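Local coordinates for protein tRNA (Adenine(22)-N(1))-methyltransferase (Mycoplasma capricolum subsp. capricolum, PDB 6QE6) that probably methylates N1 of adenine 22 in tRNA, and is captured here with the cofactor product S-adenosyl-L-homocysteine bound, at residues T37-I42 against I107-I112; N94-V99 against Q129-Y134; D45-P50 against A62-I67. One frame throughout, in Å; residues are numbered along the deposited sequence.

Interaction 1 (T37-I42 against I107-I112); sequences TAIADI and IDYVTI. Unlike the reference sequence in segment 37-42: A38 (reference Thr).
A40 donates its N to Y109 O at 3.0 Å and accepts T111 N on its O at 2.8 Å. These bonds pair strand 38-42 in parallel with strand 109-112, the axes 4.7 Å apart and 16° from parallel. I42 N adds a bond to T111 O, also 2.8 Å, and at the other end D108 N donates to A38 O.

Side-chain polar bonds lie at both ends. D108 OD2 accepts T37 N (3.1 Å) and A38 N (3.2 Å), both from one face of its carboxylate, so an acidic residue suits this corner of the chain. Farther along, T111 OG1 gives its proton to D41 OD1 from above the carboxylate plane at 3.0 Å; chi1 of 58° holds the hydroxyl between the backbone N and carbonyl carbon. D41 OD2 is bound by T44.

Apolar packing fills the face bearing A40, V110 and I42. I42 CG1 meets V110 CG1 at 3.6 Å, while the small A40 lets I107 CD1 and V110 CG2 come against its CB.

Strands 36-42 and 109-115 are the central parallel pair of a Rossmann-like methyltransferase sheet, and I42, at the C-terminal end of its strand, lines the cofactor pocket.

Interaction 2 (N94-V99 against Q129-Y134); sequences NGLEFV and QKISNY. With SAH (S-adenosyl-L-homocysteine), chain C.
K130 NZ is shared by two backbone carbonyls, V99 O at 3.1 Å and I104 O, which together hold the end of a long side chain; toward V99 the nitrogen lies nearly in line with the C=O bond. Lysine suits the place because its chain, extended beyond CG, can run past V99 in the opposite direction: K130 CD lies 3.7 Å from V99 CG1, and the methylene groups pack on the valine before the charge reaches the carbonyl.

The rest of the contact is apolar. L96 sends CD1 to I131 CD1 at 3.9 Å, the two side chains crossing at a slant, and V99 CG1 approaches the same isoleucine methyl at 4.2 Å. L96 CD1 also comes to the edge of the Y134 ring, near its plane, 3.4 Å from OH. That hydroxyl is hydrogen-bonded to D127, which fixes the phenol while its rim receives the leucine methyl. I131 CG2 lies over one face of the same ring, so the tyrosine is packed by aliphatic groups at both face and edge.

The other end of 94-99 reads the adenine of SAH. G95 N donates to SAH N1 at 2.9 Å, and N94 OD1 accepts from SAH N6 at 3.2 Å, a pair of bonds that matches the adenine edge. The type II' turn from N94 to E97 places G95 at positive phi (61°), which glycine accepts readily.

The loop after strand 88-92 thus packs against the lead-in to strand 133-138, with L96 also touching I123 of helix 117-124 and I42 of strand 36-42, while I131 and Y134 rest on V110 of strand 109-115.

Interaction 3 (D45-P50 against A62-I67); sequences DHAYLP and AYACDI. With SAH (S-adenosyl-L-homocysteine), chain C.
The turn 45-47 and the start of helix 48-55 run over strand 59-66, with CA atoms of A47 and A64 6.0 Å apart and those of P50 and A62 5.8 Å. These elements belong to a beta-alpha-beta unit of the Rossmann-like methyltransferase fold, in which the turn after the first strand and the acidic end of the second border the cofactor.

Small apolar groups let helix and strand come close. P50 CB meets A62 CB at 3.7 Å, and P50 CG lies 4.0 Å from A64 CB. A47, at the N-cap position, puts its small CB against A64 from the turn. Proline fits the first turn of a helix, where its missing N-H costs no helical bond, and its ring gives a compact apolar surface to the two alanines.

Nearer the ligand, I67 CG2 packs on the adenine, 3.3 Å from SAH C4, and the chemistry then becomes polar. D66 swings CG roughly anti to its backbone nitrogen (chi1 -154°), bringing the carboxylate to the ribose. OD1 accepts SAH O2' at 2.7 Å and also takes the N-H of N68. An aspartate suits this place because each oxygen can receive one ribose hydroxyl. D66 OD2 accepts SAH O3' at 2.9 Å and, through its anti lone pair, the N-H of D45 at 3.3 Å.

Overall arrangement
All three contacts are largely buried and share one sheet. Interaction 1, its centre about 12 Å from that of the chain, is the most central: a strand pair held chiefly by backbone bonds. Interaction 3, about 15 Å out and the least central, packs helix 48-55 on strand 59-66, which pairs with strand 36-42 on the side away from 109-115, where I39 O bonds Y63 N. Interaction 2 flanks interaction 1 through strand 133-138, where V110 N bonds N133 O, and relies on side-chain packing with a lysine-carbonyl bond. Interaction 2 bonds the adenine edge, while interaction 3 bonds the ribose and lays I67 on the adenine, touching N94; I42 of interaction 1 reaches the same pocket.

Interaction 1 (T37-I42 against I107-I112)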
loop_
_atom_site.group_PDB
_atom_site.type_symbol
_atom_site.label_atom_id
_atom_site.label_comp_id
_atom_site.label_asym_id
_atom_site.label_seq_id
_atom_site.Cartn_x
_atom_site.Cartn_y
_atom_site.Cartn_z
ATOM N N THR A 37 -8.066 15.949 8.658
ATOM C CA THR A 37 -8.589 17.102 7.941
ATOM C C THR A 37 -8.754 16.794 6.455
ATOM O O THR A 37 -9.852 16.928 5.902
ATOM C CB THR A 37 -7.687 18.324 8.161
ATOM O OG1 THR A 37 -7.864 18.800 9.499
ATOM C CG2 THR A 37 -8.051 19.437 7.205
ATOM N N ALA A 38 -7.680 16.357 5.796
ATOM C CA ALA A 38 -7.697 16.124 4.357
ATOM C C ALA A 38 -6.929 14.852 4.030
ATOM O O ALA A 38 -5.835 14.627 4.553
ATOM C CB ALA A 38 -7.096 17.313 3.590
ATOM N N ILE A 39 -7.505 14.021 3.161
ATOM C CA ILE A 39 -6.817 12.844 2.643
ATOM C C ILE A 39 -6.827 12.911 1.122
ATOM O O ILE A 39 -7.660 13.582 0.512
ATOM C CB ILE A 39 -7.449 11.523 3.144
ATOM C CG1 ILE A 39 -8.874 11.324 2.577
ATOM C CG2 ILE A 39 -7.423 11.458 4.690
ATOM C CD1 ILE A 39 -8.943 10.499 1.275
ATOM N N ALA A 40 -5.893 12.196 0.501
ATOM C CA ALA A 40 -5.877 12.076 -0.952
ATOM C C ALA A 40 -5.840 10.600 -1.340
ATOM O O ALA A 40 -4.951 9.861 -0.908
ATOM C CB ALA A 40 -4.696 12.833 -1.559
ATOM N N ASP A 41 -6.805 10.168 -2.147
ATOM C CA ASP A 41 -6.834 8.809 -2.678
ATOM C C ASP A 41 -6.209 8.846 -4.066
ATOM O O ASP A 41 -6.745 9.485 -4.977
ATOM C CB ASP A 41 -8.263 8.272 -2.720
ATOM C CG ASP A 41 -8.335 6.760 -2.954
ATOM O OD1 ASP A 41 -7.309 6.035 -2.806
ATOM O OD2 ASP A 41 -9.455 6.300 -3.271
ATOM N N ILE A 42 -5.069 8.185 -4.224
ATOM C CA ILE A 42 -4.396 8.113 -5.511
ATOM C C ILE A 42 -4.869 6.871 -6.248
ATOM O O ILE A 42 -4.760 5.752 -5.729
ATOM C CB ILE A 42 -2.875 8.096 -5.335
ATOM C CG1 ILE A 42 -2.442 9.199 -4.374
ATOM C CG2 ILE A 42 -2.202 8.213 -6.692
ATOM C CD1 ILE A 42 -2.863 10.608 -4.821
ATOM N N ILE A 107 -1.959 17.330 3.766
ATOM C CA ILE A 107 -2.696 16.075 3.660
ATOM C C ILE A 107 -2.267 15.160 4.800
ATOM O O ILE A 107 -1.077 14.860 4.949
ATOM C CB ILE A 107 -2.472 15.418 2.287
ATOM C CG1 ILE A 107 -3.073 16.295 1.186
ATOM C CG2 ILE A 107 -3.063 13.999 2.240
ATOM C CD1 ILE A 107 -2.498 16.027 -0.172
ATOM N N ASP A 108 -3.239 14.717 5.607
ATOM C CA ASP A 108 -2.942 13.798 6.704
ATOM C C ASP A 108 -2.562 12.419 6.175
ATOM O O ASP A 108 -1.586 11.816 6.632
ATOM C CB ASP A 108 -4.139 13.693 7.644
ATOM C CG ASP A 108 -4.459 15.010 8.332
ATOM O OD1 ASP A 108 -4.001 15.203 9.476
ATOM O OD2 ASP A 108 -5.146 15.864 7.729
ATOM N N TYR A 109 -3.317 11.901 5.207
ATOM C CA TYR A 109 -3.073 10.559 4.707
ATOM C C TYR A 109 -3.237 10.545 3.203
ATOM O O TYR A 109 -4.291 10.927 2.687
ATOM C CB TYR A 109 -4.042 9.537 5.290
ATOM C CG TYR A 109 -3.916 9.243 6.759
ATOM C CD1 TYR A 109 -3.115 8.195 7.213
ATOM C CD2 TYR A 109 -4.661 9.964 7.698
ATOM C CE1 TYR A 109 -3.038 7.887 8.559
ATOM C CE2 TYR A 109 -4.574 9.677 9.057
ATOM C CZ TYR A 109 -3.764 8.637 9.474
ATOM O OH TYR A 109 -3.698 8.339 10.805
ATOM N N VAL A 110 -2.221 10.073 2.508
ATOM C CA VAL A 110 -2.369 9.679 1.123
ATOM C C VAL A 110 -2.574 8.173 1.089
ATOM O O VAL A 110 -1.799 7.423 1.697
ATOM C CB VAL A 110 -1.152 10.107 0.297
ATOM C CG1 VAL A 110 -1.184 9.423 -1.040
ATOM C CG2 VAL A 110 -1.161 11.628 0.153
ATOM N N THR A 111 -3.646 7.730 0.437
ATOM C CA THR A 111 -3.900 6.311 0.252
ATOM C C THR A 111 -3.681 5.953 -1.206
ATOM O O THR A 111 -4.061 6.710 -2.108
ATOM C CB THR A 111 -5.311 5.896 0.688
ATOM O OG1 THR A 111 -6.296 6.640 -0.046
ATOM C CG2 THR A 111 -5.485 6.130 2.181
ATOM N N ILE A 112 -3.015 4.819 -1.417
ATOM C CA ILE A 112 -2.740 4.272 -2.732
ATOM C C ILE A 112 -3.121 2.809 -2.650
ATOM O O ILE A 112 -2.446 2.030 -1.959
ATOM C CB ILE A 112 -1.270 4.426 -3.135
ATOM C CG1 ILE A 112 -0.823 5.878 -2.987
ATOM C CG2 ILE A 112 -1.066 3.920 -4.541
ATOM C CD1 ILE A 112 0.683 6.080 -2.999
#

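Interaction 2 (N94-V99 against Q129-Y134)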
loop_
_atom_site.group_PDB
_atom_site.type_symbol
_atom_site.label_atom_id
_atom_site.label_comp_id
_atom_site.label_asym_id
_atom_site.label_seq_id
_atom_site.Cartn_x
_atom_site.Cartn_y
_atom_site.Cartn_z
ATOM N N ASN A 94 -1.102 12.383 -12.527
ATOM C CA ASN A 94 -0.206 11.237 -12.378
ATOM C C ASN A 94 0.333 11.225 -10.947
ATOM O O ASN A 94 1.246 11.986 -10.601
ATOM C CB ASN A 94 0.927 11.318 -13.389
ATOM C CG ASN A 94 1.791 10.073 -13.418
ATOM O OD1 ASN A 94 1.874 9.315 -12.452
ATOM N ND2 ASN A 94 2.454 9.866 -14.542
ATOM N N GLY A 95 -0.239 10.361 -10.106
ATOM C CA GLY A 95 0.283 10.189 -8.759
ATOM C C GLY A 95 0.213 11.483 -7.957
ATOM O O GLY A 95 -0.858 12.073 -7.755
ATOM N N LEU A 96 1.365 11.959 -7.497
ATOM C CA LEU A 96 1.412 13.062 -6.550
ATOM C C LEU A 96 1.781 14.388 -7.195
ATOM O O LEU A 96 2.090 15.342 -6.476
ATOM C CB LEU A 96 2.398 12.738 -5.435
ATOM C CG LEU A 96 1.979 11.520 -4.622
ATOM C CD1 LEU A 96 2.925 11.340 -3.454
ATOM C CD2 LEU A 96 0.516 11.638 -4.162
ATOM N N GLU A 97 1.764 14.466 -8.529
ATOM C CA GLU A 97 2.183 15.693 -9.202
ATOM C C GLU A 97 1.307 16.871 -8.812
ATOM O O GLU A 97 1.792 18.004 -8.758
ATOM C CB GLU A 97 2.166 15.500 -10.721
ATOM C CG GLU A 97 3.371 14.735 -11.259
ATOM C CD GLU A 97 3.235 14.384 -12.743
ATOM O OE1 GLU A 97 2.253 14.844 -13.369
ATOM O OE2 GLU A 97 4.093 13.637 -13.280
ATOM N N PHE A 98 0.032 16.617 -8.502
ATOM C CA PHE A 98 -0.892 17.685 -8.155
ATOM C C PHE A 98 -0.565 18.340 -6.813
ATOM O O PHE A 98 -0.952 19.493 -6.584
ATOM C CB PHE A 98 -2.313 17.138 -8.122
ATOM C CG PHE A 98 -2.637 16.368 -6.867
ATOM C CD1 PHE A 98 -2.301 15.023 -6.756
ATOM C CD2 PHE A 98 -3.280 16.984 -5.802
ATOM C CE1 PHE A 98 -2.600 14.317 -5.609
ATOM C CE2 PHE A 98 -3.573 16.282 -4.648
ATOM C CZ PHE A 98 -3.232 14.955 -4.550
ATOM N N VAL A 99 0.105 17.627 -5.902
ATOM C CA VAL A 99 0.278 18.152 -4.549
ATOM C C VAL A 99 1.105 19.435 -4.527
ATOM O O VAL A 99 0.967 20.233 -3.600
ATOM C CB VAL A 99 0.897 17.076 -3.633
ATOM C CG1 VAL A 99 1.050 17.594 -2.208
ATOM C CG2 VAL A 99 0.038 15.802 -3.651
ATOM N N GLN A 129 6.292 17.564 1.288
ATOM C CA GLN A 129 6.218 17.875 2.708
ATOM C C GLN A 129 4.787 18.150 3.171
ATOM O O GLN A 129 4.518 18.102 4.376
ATOM C CB GLN A 129 7.140 19.053 3.020
ATOM C CG GLN A 129 6.451 20.411 3.000
ATOM C CD GLN A 129 5.843 20.772 4.357
ATOM O OE1 GLN A 129 6.345 20.333 5.401
ATOM N NE2 GLN A 129 4.747 21.556 4.346
ATOM N N LYS A 130 3.858 18.414 2.245
ATOM C CA LYS A 130 2.446 18.520 2.602
ATOM C C LYS A 130 1.857 17.211 3.122
ATOM O O LYS A 130 0.804 17.235 3.767
ATOM C CB LYS A 130 1.629 18.972 1.396
ATOM C CG LYS A 130 1.906 20.393 0.939
ATOM C CD LYS A 130 1.081 20.714 -0.275
ATOM C CE LYS A 130 1.174 22.172 -0.626
ATOM N NZ LYS A 130 0.237 22.534 -1.722
ATOM N N ILE A 131 2.496 16.073 2.854
ATOM C CA ILE A 131 1.928 14.757 3.145
ATOM C C ILE A 131 2.525 14.219 4.437
ATOM O O ILE A 131 3.754 14.175 4.589
ATOM C CB ILE A 131 2.190 13.776 1.991
ATOM C CG1 ILE A 131 1.510 14.262 0.714
ATOM C CG2 ILE A 131 1.779 12.383 2.401
ATOM C CD1 ILE A 131 2.268 13.885 -0.533
ATOM N N SER A 132 1.666 13.767 5.352
ATOM C CA SER A 132 2.143 13.263 6.637
ATOM C C SER A 132 2.205 11.743 6.728
ATOM O O SER A 132 3.043 11.230 7.466
ATOM C CB SER A 132 1.263 13.792 7.780
ATOM O OG SER A 132 1.683 15.085 8.169
ATOM N N ASN A 133 1.323 11.013 6.044
ATOM C CA ASN A 133 1.239 9.567 6.197
ATOM C C ASN A 133 0.782 8.941 4.892
ATOM O O ASN A 133 0.013 9.537 4.140
ATOM C CB ASN A 133 0.251 9.116 7.271
ATOM C CG ASN A 133 0.539 9.695 8.613
ATOM O OD1 ASN A 133 1.363 9.173 9.367
ATOM N ND2 ASN A 133 -0.161 10.774 8.944
ATOM N N TYR A 134 1.257 7.729 4.641
ATOM C CA TYR A 134 0.766 6.918 3.547
ATOM C C TYR A 134 0.090 5.695 4.125
ATOM O O TYR A 134 0.575 5.112 5.101
ATOM C CB TYR A 134 1.890 6.478 2.609
ATOM C CG TYR A 134 2.482 7.614 1.825
ATOM C CD1 TYR A 134 1.917 8.012 0.618
ATOM C CD2 TYR A 134 3.597 8.303 2.297
ATOM C CE1 TYR A 134 2.442 9.054 -0.097
ATOM C CE2 TYR A 134 4.134 9.345 1.580
ATOM C CZ TYR A 134 3.558 9.717 0.389
ATOM O OH TYR A 134 4.097 10.757 -0.329
HETATM N N SAH C . -8.455 2.507 -5.632
HETATM C CA SAH C . -9.315 1.431 -6.113
HETATM C CB SAH C . -9.129 1.219 -7.623
HETATM C CG SAH C . -7.769 0.694 -8.087
HETATM S SD SAH C . -7.747 0.356 -9.868
HETATM C C SAH C . -9.053 0.122 -5.362
HETATM O O SAH C . -7.994 -0.058 -4.752
HETATM O OXT SAH C . -9.890 -0.788 -5.352
HETATM C "C5'" SAH C . -6.261 1.360 -10.096
HETATM C "C4'" SAH C . -6.597 2.803 -10.458
HETATM O "O4'" SAH C . -5.423 3.577 -10.394
HETATM C "C3'" SAH C . -7.109 2.943 -11.880
HETATM O "O3'" SAH C . -8.309 3.682 -11.875
HETATM C "C2'" SAH C . -6.029 3.722 -12.613
HETATM O "O2'" SAH C . -6.624 4.600 -13.529
HETATM C "C1'" SAH C . -5.335 4.455 -11.487
HETATM N N9 SAH C . -3.918 4.721 -11.740
HETATM C C8 SAH C . -3.016 3.903 -12.357
HETATM N N7 SAH C . -1.813 4.540 -12.361
HETATM C C5 SAH C . -1.940 5.727 -11.758
HETATM C C6 SAH C . -1.038 6.750 -11.510
HETATM N N6 SAH C . 0.233 6.647 -11.892
HETATM N N1 SAH C . -1.477 7.882 -10.863
HETATM C C2 SAH C . -2.792 7.997 -10.458
HETATM N N3 SAH C . -3.677 6.971 -10.714
HETATM C C4 SAH C . -3.256 5.855 -11.354
#

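Interaction 3 (D45-P50 against A62-I67)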
loop_
_atom_site.group_PDB
_atom_site.type_symbol
_atom_site.label_atom_id
_atom_site.label_comp_id
_atom_site.label_asym_id
_atom_site.label_seq_id
_atom_site.Cartn_x
_atom_site.Cartn_y
_atom_site.Cartn_z
ATOM N N ASP A 45 -10.344 5.566 -8.791
ATOM C CA ASP A 45 -11.326 4.870 -9.612
ATOM C C ASP A 45 -12.706 5.500 -9.457
ATOM O O ASP A 45 -12.973 6.541 -10.059
ATOM C CB ASP A 45 -11.378 3.388 -9.268
ATOM C CG ASP A 45 -12.397 2.649 -10.100
ATOM O OD1 ASP A 45 -12.470 2.916 -11.322
ATOM O OD2 ASP A 45 -13.148 1.831 -9.526
ATOM N N HIS A 46 -13.587 4.904 -8.648
ATOM C CA HIS A 46 -14.944 5.419 -8.484
ATOM C C HIS A 46 -15.151 6.135 -7.153
ATOM O O HIS A 46 -16.302 6.391 -6.776
ATOM C CB HIS A 46 -15.977 4.298 -8.641
ATOM C CG HIS A 46 -16.217 3.890 -10.068
ATOM N ND1 HIS A 46 -17.297 3.119 -10.452
ATOM C CD2 HIS A 46 -15.513 4.143 -11.199
ATOM C CE1 HIS A 46 -17.242 2.910 -11.756
ATOM N NE2 HIS A 46 -16.169 3.519 -12.233
ATOM N N ALA A 47 -14.070 6.459 -6.436
ATOM C CA ALA A 47 -14.102 7.370 -5.293
ATOM C C ALA A 47 -14.967 6.856 -4.147
ATOM O O ALA A 47 -15.365 7.638 -3.278
ATOM C CB ALA A 47 -14.574 8.769 -5.707
ATOM N N TYR A 48 -15.257 5.550 -4.127
ATOM C CA TYR A 48 -16.021 4.981 -3.021
ATOM C C TYR A 48 -15.262 5.058 -1.695
ATOM O O TYR A 48 -15.886 5.185 -0.639
ATOM C CB TYR A 48 -16.409 3.534 -3.343
ATOM C CG TYR A 48 -17.527 3.412 -4.372
ATOM C CD1 TYR A 48 -18.733 4.074 -4.192
ATOM C CD2 TYR A 48 -17.373 2.633 -5.515
ATOM C CE1 TYR A 48 -19.761 3.977 -5.119
ATOM C CE2 TYR A 48 -18.396 2.522 -6.451
ATOM C CZ TYR A 48 -19.593 3.201 -6.247
ATOM O OH TYR A 48 -20.627 3.104 -7.164
ATOM N N LEU A 49 -13.920 4.995 -1.718
ATOM C CA LEU A 49 -13.179 5.176 -0.470
ATOM C C LEU A 49 -13.241 6.621 0.025
ATOM O O LEU A 49 -13.556 6.830 1.213
ATOM C CB LEU A 49 -11.736 4.675 -0.625
ATOM C CG LEU A 49 -10.777 4.946 0.547
ATOM C CD1 LEU A 49 -11.228 4.225 1.803
ATOM C CD2 LEU A 49 -9.322 4.548 0.212
ATOM N N PRO A 50 -12.964 7.652 -0.794
ATOM C CA PRO A 50 -13.206 9.025 -0.312
ATOM C C PRO A 50 -14.626 9.252 0.172
ATOM O O PRO A 50 -14.822 9.891 1.213
ATOM C CB PRO A 50 -12.878 9.888 -1.540
ATOM C CG PRO A 50 -11.864 9.112 -2.277
ATOM C CD PRO A 50 -12.246 7.657 -2.083
ATOM N N ALA A 62 -11.690 15.301 0.993
ATOM C CA ALA A 62 -10.906 14.294 0.297
ATOM C C ALA A 62 -10.587 14.772 -1.111
ATOM O O ALA A 62 -11.426 15.374 -1.789
ATOM C CB ALA A 62 -11.630 12.937 0.236
ATOM N N TYR A 63 -9.358 14.516 -1.528
ATOM C CA TYR A 63 -8.947 14.631 -2.920
ATOM C C TYR A 63 -9.033 13.254 -3.581
ATOM O O TYR A 63 -8.358 12.311 -3.153
ATOM C CB TYR A 63 -7.526 15.187 -2.995
ATOM C CG TYR A 63 -7.403 16.554 -2.396
ATOM C CD1 TYR A 63 -8.036 17.658 -2.969
ATOM C CD2 TYR A 63 -6.655 16.753 -1.264
ATOM C CE1 TYR A 63 -7.912 18.925 -2.403
ATOM C CE2 TYR A 63 -6.525 18.001 -0.703
ATOM C CZ TYR A 63 -7.144 19.082 -1.266
ATOM O OH TYR A 63 -6.975 20.313 -0.658
ATOM N N ALA A 64 -9.858 13.134 -4.611
ATOM C CA ALA A 64 -10.090 11.857 -5.293
ATOM C C ALA A 64 -9.395 11.920 -6.652
ATOM O O ALA A 64 -9.922 12.510 -7.599
ATOM C CB ALA A 64 -11.579 11.572 -5.429
ATOM N N CYS A 65 -8.218 11.305 -6.740
ATOM C CA CYS A 65 -7.274 11.529 -7.828
ATOM C C CYS A 65 -7.153 10.306 -8.719
ATOM O O CYS A 65 -7.164 9.168 -8.241
ATOM C CB CYS A 65 -5.878 11.871 -7.295
ATOM S SG CYS A 65 -5.871 12.911 -5.812
ATOM N N ASP A 66 -6.995 10.553 -10.010
ATOM C CA ASP A 66 -6.737 9.492 -10.959
ATOM C C ASP A 66 -5.927 10.043 -12.127
ATOM O O ASP A 66 -6.019 11.220 -12.484
ATOM C CB ASP A 66 -8.039 8.847 -11.448
ATOM C CG ASP A 66 -7.836 7.404 -11.896
ATOM O OD1 ASP A 66 -7.030 7.184 -12.825
ATOM O OD2 ASP A 66 -8.453 6.486 -11.310
ATOM N N ILE A 67 -5.117 9.169 -12.712
ATOM C CA ILE A 67 -4.381 9.532 -13.909
ATOM C C ILE A 67 -5.277 9.515 -15.145
ATOM O O ILE A 67 -4.934 10.139 -16.158
ATOM C CB ILE A 67 -3.173 8.586 -14.038
ATOM C CG1 ILE A 67 -2.150 9.131 -15.033
ATOM C CG2 ILE A 67 -3.625 7.175 -14.375
ATOM C CD1 ILE A 67 -0.841 8.330 -15.035
HETATM N N SAH C . -8.455 2.507 -5.632
HETATM C CA SAH C . -9.315 1.431 -6.113
HETATM C CB SAH C . -9.129 1.219 -7.623
HETATM C CG SAH C . -7.769 0.694 -8.087
HETATM S SD SAH C . -7.747 0.356 -9.868
HETATM C C SAH C . -9.053 0.122 -5.362
HETATM O O SAH C . -7.994 -0.058 -4.752
HETATM O OXT SAH C . -9.890 -0.788 -5.352
HETATM C "C5'" SAH C . -6.261 1.360 -10.096
HETATM C "C4'" SAH C . -6.597 2.803 -10.458
HETATM O "O4'" SAH C . -5.423 3.577 -10.394
HETATM C "C3'" SAH C . -7.109 2.943 -11.880
HETATM O "O3'" SAH C . -8.309 3.682 -11.875
HETATM C "C2'" SAH C . -6.029 3.722 -12.613
HETATM O "O2'" SAH C . -6.624 4.600 -13.529
HETATM C "C1'" SAH C . -5.335 4.455 -11.487
HETATM N N9 SAH C . -3.918 4.721 -11.740
HETATM C C8 SAH C . -3.016 3.903 -12.357
HETATM N N7 SAH C . -1.813 4.540 -12.361
HETATM C C5 SAH C . -1.940 5.727 -11.758
HETATM C C6 SAH C . -1.038 6.750 -11.510
HETATM N N6 SAH C . 0.233 6.647 -11.892
HETATM N N1 SAH C . -1.477 7.882 -10.863
HETATM C C2 SAH C . -2.792 7.997 -10.458
HETATM N N3 SAH C . -3.677 6.971 -10.714
HETATM C C4 SAH C . -3.256 5.855 -11.354
#